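Local coordinates for McyG protein (Microcystis aeruginosa PCC 7806, PDB 4R0M) that probably activates phenylpropanoid-type starter acids or phenylalanine as adenylates and loads them onto its carrier domain in microcystin synthesis, at residues A[462-474]-A[526-540]. Residues are numbered along the deposited sequence; the frame is centred on the assembly and turned at random.
Sequences VKVSYTAAFAVFD and VPKTSIGKVQKSKLK. With FA5 (adenosine-5'-[phenylalaninyl-phosphate]), chain C.
In the C-terminal subdomain of this ANL-family adenylation domain, strand 468-474 packs against the loop that carries the adenylate-binding Lys533 and against the helix that follows it, Phe470 meeting Leu539 and Lys540, and Ala468 meeting Val534, Lys536 and Leu539. The Phe470 ring slides past the Lys540 side chain in the opposite sense: Phe470 CE2 lies 3.7 Å from Lys540 CA, and the backbone N of Lys540 sits over one ring face, toward the rim. Phe470 CE1 reaches Leu539 CB at 4.1 Å. With CG between the backbone N and the carbonyl carbon (chi1 58°), the ring is brought against Leu539 and the backbone at Lys540, the Phe470 and Leu539 side chains at about a right angle. An alanine in place of Phe470 is likely to leave a gap beside Leu539 and let the Lys540 chain shift. Ala468 CB touches both Leu539 CD1 (3.8 Å) and Val534 CG1 (3.9 Å). At the loop leading into the strand, Lys528 NZ joins two carbonyls, bonding to Gly532 O at 2.9 Å and weakly to Ser465 O at 3.0 Å, while the Lys528 and Tyr466 side chains cross at about a right angle. On the ligand side, Lys533 NZ donates to O4' of the phenylalanyl-adenylate at 3.1 Å. Strand 468-474 edges a three-stranded sheet beside strand 479-486, whose Thr485 touches Ala468 and Leu539; Glu453 and Glu457 of helix 449-457 accept hydrogen bonds from Ala469 N and Ser465 N, respectively.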
loop_
_atom_site.group_PDB
_atom_site.type_symbol
_atom_site.label_atom_id
_atom_site.label_comp_id
_atom_site.label_asym_id
_atom_site.label_seq_id
_atom_site.Cartn_x
_atom_site.Cartn_y
_atom_site.Cartn_z
ATOM N N VAL A 462 6.833 11.302 20.481
ATOM C CA VAL A 462 7.011 11.011 19.057
ATOM C C VAL A 462 5.779 10.271 18.535
ATOM O O VAL A 462 5.472 9.163 18.986
ATOM C CB VAL A 462 8.290 10.183 18.797
ATOM C CG1 VAL A 462 8.417 9.822 17.322
ATOM C CG2 VAL A 462 9.523 10.943 19.270
ATOM N N LYS A 463 5.072 10.894 17.594
ATOM C CA LYS A 463 3.851 10.312 17.044
ATOM C C LYS A 463 4.174 9.210 16.040
ATOM O O LYS A 463 4.876 9.441 15.053
ATOM C CB LYS A 463 2.961 11.385 16.414
ATOM C CG LYS A 463 1.490 11.000 16.358
ATOM C CD LYS A 463 0.635 12.135 15.813
ATOM C CE LYS A 463 -0.829 11.726 15.696
ATOM N NZ LYS A 463 -1.484 11.526 17.020
ATOM N N VAL A 464 3.662 8.026 16.306
ATOM C CA VAL A 464 3.910 6.859 15.488
ATOM C C VAL A 464 3.365 6.985 14.070
ATOM O O VAL A 464 2.257 7.404 13.865
ATOM C CB VAL A 464 3.369 5.608 16.183
ATOM C CG1 VAL A 464 3.338 4.401 15.270
ATOM C CG2 VAL A 464 4.197 5.279 17.394
ATOM N N SER A 465 4.172 6.547 13.122
ATOM C CA SER A 465 3.894 6.559 11.699
ATOM C C SER A 465 4.239 7.829 10.923
ATOM O O SER A 465 3.935 7.936 9.778
ATOM C CB SER A 465 2.447 6.225 11.442
ATOM O OG SER A 465 1.621 7.302 11.723
ATOM N N TYR A 466 4.905 8.766 11.568
ATOM C CA TYR A 466 5.377 9.984 10.942
ATOM C C TYR A 466 6.874 10.165 10.989
ATOM O O TYR A 466 7.346 11.257 10.897
ATOM C CB TYR A 466 4.735 11.185 11.588
ATOM C CG TYR A 466 3.262 11.234 11.497
ATOM C CD1 TYR A 466 2.652 11.761 10.413
ATOM C CD2 TYR A 466 2.485 10.762 12.503
ATOM C CE1 TYR A 466 1.304 11.807 10.316
ATOM C CE2 TYR A 466 1.134 10.810 12.416
ATOM C CZ TYR A 466 0.559 11.344 11.314
ATOM O OH TYR A 466 -0.776 11.409 11.213
ATOM N N THR A 467 7.610 9.092 11.189
ATOM C CA THR A 467 9.017 9.166 11.452
ATOM C C THR A 467 9.826 8.634 10.301
ATOM O O THR A 467 9.399 7.761 9.642
ATOM C CB THR A 467 9.355 8.420 12.727
ATOM O OG1 THR A 467 8.589 8.952 13.783
ATOM C CG2 THR A 467 10.751 8.598 13.060
ATOM N N ALA A 468 10.972 9.227 10.026
ATOM C CA ALA A 468 11.856 8.783 8.950
ATOM C C ALA A 468 13.328 8.954 9.319
ATOM O O ALA A 468 13.702 9.905 10.009
ATOM C CB ALA A 468 11.545 9.528 7.662
ATOM N N ALA A 469 14.153 8.021 8.854
ATOM C CA ALA A 469 15.593 8.096 9.034
ATOM C C ALA A 469 16.294 7.858 7.700
ATOM O O ALA A 469 16.075 6.837 7.044
ATOM C CB ALA A 469 16.051 7.084 10.074
ATOM N N PHE A 470 17.126 8.815 7.297
ATOM C CA PHE A 470 17.871 8.723 6.039
ATOM C C PHE A 470 19.228 9.412 6.145
ATOM O O PHE A 470 19.449 10.231 7.041
ATOM C CB PHE A 470 17.057 9.305 4.873
ATOM C CG PHE A 470 16.657 10.741 5.063
ATOM C CD1 PHE A 470 15.476 11.066 5.724
ATOM C CD2 PHE A 470 17.457 11.771 4.579
ATOM C CE1 PHE A 470 15.104 12.390 5.902
ATOM C CE2 PHE A 470 17.090 13.097 4.755
ATOM C CZ PHE A 470 15.910 13.406 5.414
ATOM N N ALA A 471 20.124 9.080 5.220
ATOM C CA ALA A 471 21.483 9.616 5.220
ATOM C C ALA A 471 21.791 10.448 3.976
ATOM O O ALA A 471 21.546 10.009 2.848
ATOM C CB ALA A 471 22.494 8.487 5.367
ATOM N N VAL A 472 22.324 11.652 4.192
ATOM C CA VAL A 472 22.830 12.488 3.099
ATOM C C VAL A 472 24.343 12.665 3.227
ATOM O O VAL A 472 24.900 12.566 4.325
ATOM C CB VAL A 472 22.132 13.872 3.014
ATOM C CG1 VAL A 472 20.618 13.736 3.120
ATOM C CG2 VAL A 472 22.662 14.838 4.067
ATOM N N PHE A 473 25.005 12.916 2.101
ATOM C CA PHE A 473 26.434 13.201 2.100
ATOM C C PHE A 473 26.678 14.708 2.155
ATOM O O PHE A 473 26.216 15.453 1.287
ATOM C CB PHE A 473 27.108 12.582 0.872
ATOM C CG PHE A 473 28.605 12.716 0.867
ATOM C CD1 PHE A 473 29.390 11.949 1.725
ATOM C CD2 PHE A 473 29.234 13.600 -0.004
ATOM C CE1 PHE A 473 30.774 12.067 1.719
ATOM C CE2 PHE A 473 30.617 13.721 -0.016
ATOM C CZ PHE A 473 31.387 12.954 0.846
ATOM N N ASP A 474 27.390 15.149 3.187
ATOM C CA ASP A 474 27.739 16.558 3.336
ATOM C C ASP A 474 29.032 16.853 2.581
ATOM O O ASP A 474 30.090 16.310 2.908
ATOM C CB ASP A 474 27.873 16.934 4.817
ATOM C CG ASP A 474 28.114 18.422 5.032
ATOM O OD1 ASP A 474 27.703 19.238 4.178
ATOM O OD2 ASP A 474 28.710 18.776 6.070
ATOM N N VAL A 526 4.182 15.631 6.230
ATOM C CA VAL A 526 4.955 14.394 6.095
ATOM C C VAL A 526 4.427 13.612 4.889
ATOM O O VAL A 526 3.292 13.131 4.915
ATOM C CB VAL A 526 4.896 13.524 7.373
ATOM C CG1 VAL A 526 5.746 12.271 7.211
ATOM C CG2 VAL A 526 5.356 14.319 8.587
ATOM N N PRO A 527 5.247 13.491 3.824
ATOM C CA PRO A 527 4.791 12.837 2.598
ATOM C C PRO A 527 4.593 11.331 2.775
ATOM O O PRO A 527 5.490 10.627 3.253
ATOM C CB PRO A 527 5.910 13.136 1.595
ATOM C CG PRO A 527 7.124 13.355 2.428
ATOM C CD PRO A 527 6.651 13.937 3.729
ATOM N N LYS A 528 3.410 10.860 2.394
ATOM C CA LYS A 528 3.015 9.469 2.564
ATOM C C LYS A 528 2.304 8.965 1.316
ATOM O O LYS A 528 1.532 9.698 0.692
ATOM C CB LYS A 528 2.070 9.334 3.757
ATOM C CG LYS A 528 2.729 9.353 5.127
ATOM C CD LYS A 528 1.705 9.699 6.197
ATOM C CE LYS A 528 2.089 9.150 7.560
ATOM N NZ LYS A 528 1.781 7.695 7.686
ATOM N N THR A 529 2.563 7.708 0.960
ATOM C CA THR A 529 1.770 7.016 -0.055
ATOM C C THR A 529 0.375 6.808 0.518
ATOM O O THR A 529 0.168 6.973 1.722
ATOM C CB THR A 529 2.374 5.648 -0.434
ATOM O OG1 THR A 529 2.478 4.825 0.736
ATOM C CG2 THR A 529 3.753 5.811 -1.064
ATOM N N SER A 530 -0.578 6.450 -0.337
ATOM C CA SER A 530 -1.966 6.236 0.083
ATOM C C SER A 530 -2.075 5.325 1.304
ATOM O O SER A 530 -2.923 5.542 2.169
ATOM C CB SER A 530 -2.792 5.663 -1.069
ATOM O OG SER A 530 -2.249 4.431 -1.518
ATOM N N ILE A 531 -1.198 4.327 1.378
ATOM C CA ILE A 531 -1.234 3.343 2.462
ATOM C C ILE A 531 -0.502 3.753 3.748
ATOM O O ILE A 531 -0.479 2.992 4.721
ATOM C CB ILE A 531 -0.769 1.942 1.992
ATOM C CG1 ILE A 531 0.672 1.956 1.471
ATOM C CG2 ILE A 531 -1.751 1.381 0.974
ATOM C CD1 ILE A 531 1.282 0.574 1.348
ATOM N N GLY A 532 0.086 4.947 3.749
ATOM C CA GLY A 532 0.702 5.507 4.953
ATOM C C GLY A 532 2.186 5.234 5.122
ATOM O O GLY A 532 2.737 5.436 6.204
ATOM N N LYS A 533 2.831 4.769 4.056
ATOM C CA LYS A 533 4.271 4.566 4.053
ATOM C C LYS A 533 4.968 5.894 3.766
ATOM O O LYS A 533 4.754 6.501 2.710
ATOM C CB LYS A 533 4.665 3.516 3.009
ATOM C CG LYS A 533 6.167 3.308 2.855
ATOM C CD LYS A 533 6.500 2.250 1.807
ATOM C CE LYS A 533 6.237 2.739 0.390
ATOM N NZ LYS A 533 6.725 1.771 -0.632
ATOM N N VAL A 534 5.791 6.338 4.715
ATOM C CA VAL A 534 6.571 7.567 4.573
ATOM C C VAL A 534 7.545 7.425 3.404
ATOM O O VAL A 534 8.392 6.530 3.396
ATOM C CB VAL A 534 7.345 7.910 5.870
ATOM C CG1 VAL A 534 8.241 9.123 5.669
ATOM C CG2 VAL A 534 6.387 8.154 7.027
ATOM N N GLN A 535 7.399 8.295 2.407
ATOM C CA GLN A 535 8.315 8.306 1.269
ATOM C C GLN A 535 9.535 9.179 1.572
ATOM O O GLN A 535 9.464 10.413 1.569
ATOM C CB GLN A 535 7.605 8.704 -0.036
ATOM C CG GLN A 535 6.485 9.721 0.122
ATOM C CD GLN A 535 5.457 9.665 -0.998
ATOM O OE1 GLN A 535 5.564 8.865 -1.929
ATOM N NE2 GLN A 535 4.447 10.520 -0.904
ATOM N N LYS A 536 10.649 8.505 1.846
ATOM C CA LYS A 536 11.870 9.132 2.343
ATOM C C LYS A 536 12.608 9.948 1.287
ATOM O O LYS A 536 13.378 10.851 1.624
ATOM C CB LYS A 536 12.801 8.071 2.936
ATOM C CG LYS A 536 12.229 7.357 4.149
ATOM C CD LYS A 536 13.057 6.136 4.510
ATOM C CE LYS A 536 12.292 5.227 5.453
ATOM N NZ LYS A 536 12.944 3.895 5.571
ATOM N N SER A 537 12.371 9.624 0.016
ATOM C CA SER A 537 12.960 10.359 -1.101
ATOM C C SER A 537 12.502 11.818 -1.128
ATOM O O SER A 537 13.319 12.724 -1.297
ATOM C CB SER A 537 12.633 9.671 -2.424
ATOM O OG SER A 537 13.208 8.376 -2.466
ATOM N N LYS A 538 11.199 12.031 -0.948
ATOM C CA LYS A 538 10.623 13.377 -0.914
ATOM C C LYS A 538 11.120 14.191 0.282
ATOM O O LYS A 538 11.306 15.405 0.176
ATOM C CB LYS A 538 9.092 13.319 -0.914
ATOM C CG LYS A 538 8.475 12.999 -2.267
ATOM C CD LYS A 538 6.953 13.010 -2.197
ATOM C CE LYS A 538 6.319 12.760 -3.559
ATOM N NZ LYS A 538 6.493 13.911 -4.492
ATOM N N LEU A 539 11.333 13.516 1.411
ATOM C CA LEU A 539 11.861 14.161 2.611
ATOM C C LEU A 539 13.343 14.503 2.480
ATOM O O LEU A 539 13.786 15.540 2.978
ATOM C CB LEU A 539 11.622 13.301 3.854
ATOM C CG LEU A 539 10.260 13.434 4.539
ATOM C CD1 LEU A 539 10.113 12.393 5.636
ATOM C CD2 LEU A 539 10.041 14.833 5.103
ATOM N N LYS A 540 14.095 13.627 1.813
ATOM C CA LYS A 540 15.510 13.868 1.542
ATOM C C LYS A 540 15.681 15.111 0.669
ATOM O O LYS A 540 16.525 15.964 0.955
ATOM C CB LYS A 540 16.165 12.648 0.886
ATOM C CG LYS A 540 17.677 12.763 0.738
ATOM C CD LYS A 540 18.288 11.575 0.007
ATOM C CE LYS A 540 18.545 10.405 0.944
ATOM N NZ LYS A 540 19.289 9.306 0.268
HETATM C C FA5 C . 2.841 -1.769 -1.901
HETATM O O FA5 C . 3.129 -1.053 -0.949
HETATM C CA FA5 C . 2.652 -3.251 -1.701
HETATM N N FA5 C . 3.829 -3.679 -0.983
HETATM C CB FA5 C . 1.411 -3.575 -0.857
HETATM C CG FA5 C . 1.151 -5.027 -0.438
HETATM C CD1 FA5 C . 2.117 -6.035 -0.471
HETATM C CD2 FA5 C . -0.128 -5.369 0.021
HETATM C CE1 FA5 C . 1.809 -7.340 -0.067
HETATM C CE2 FA5 C . -0.445 -6.668 0.433
HETATM C CZ FA5 C . 0.531 -7.662 0.387
HETATM P P FA5 C . 3.772 -0.064 -3.805
HETATM O OP1 FA5 C . 3.312 1.314 -3.409
HETATM O OP2 FA5 C . 3.986 -0.365 -5.267
HETATM O OP3 FA5 C . 2.717 -1.152 -3.221
HETATM O "O5'" FA5 C . 5.157 -0.321 -3.021
HETATM C "C5'" FA5 C . 5.934 -1.503 -3.197
HETATM C "C4'" FA5 C . 7.199 -1.366 -2.364
HETATM O "O4'" FA5 C . 6.920 -1.340 -0.959
HETATM C "C3'" FA5 C . 8.153 -2.529 -2.542
HETATM O "O3'" FA5 C . 8.950 -2.395 -3.717
HETATM C "C2'" FA5 C . 8.982 -2.448 -1.281
HETATM O "O2'" FA5 C . 10.028 -1.481 -1.429
HETATM C "C1'" FA5 C . 8.003 -1.941 -0.243
HETATM N N9 FA5 C . 7.523 -3.094 0.561
HETATM C C8 FA5 C . 6.334 -3.710 0.421
HETATM N N7 FA5 C . 6.190 -4.726 1.306
HETATM C C5 FA5 C . 7.318 -4.782 2.037
HETATM C C6 FA5 C . 7.836 -5.619 3.148
HETATM N N6 FA5 C . 7.101 -6.629 3.667
HETATM N N1 FA5 C . 9.073 -5.343 3.629
HETATM C C2 FA5 C . 9.823 -4.343 3.121
HETATM N N3 FA5 C . 9.414 -3.541 2.119
HETATM C C4 FA5 C . 8.195 -3.707 1.542
#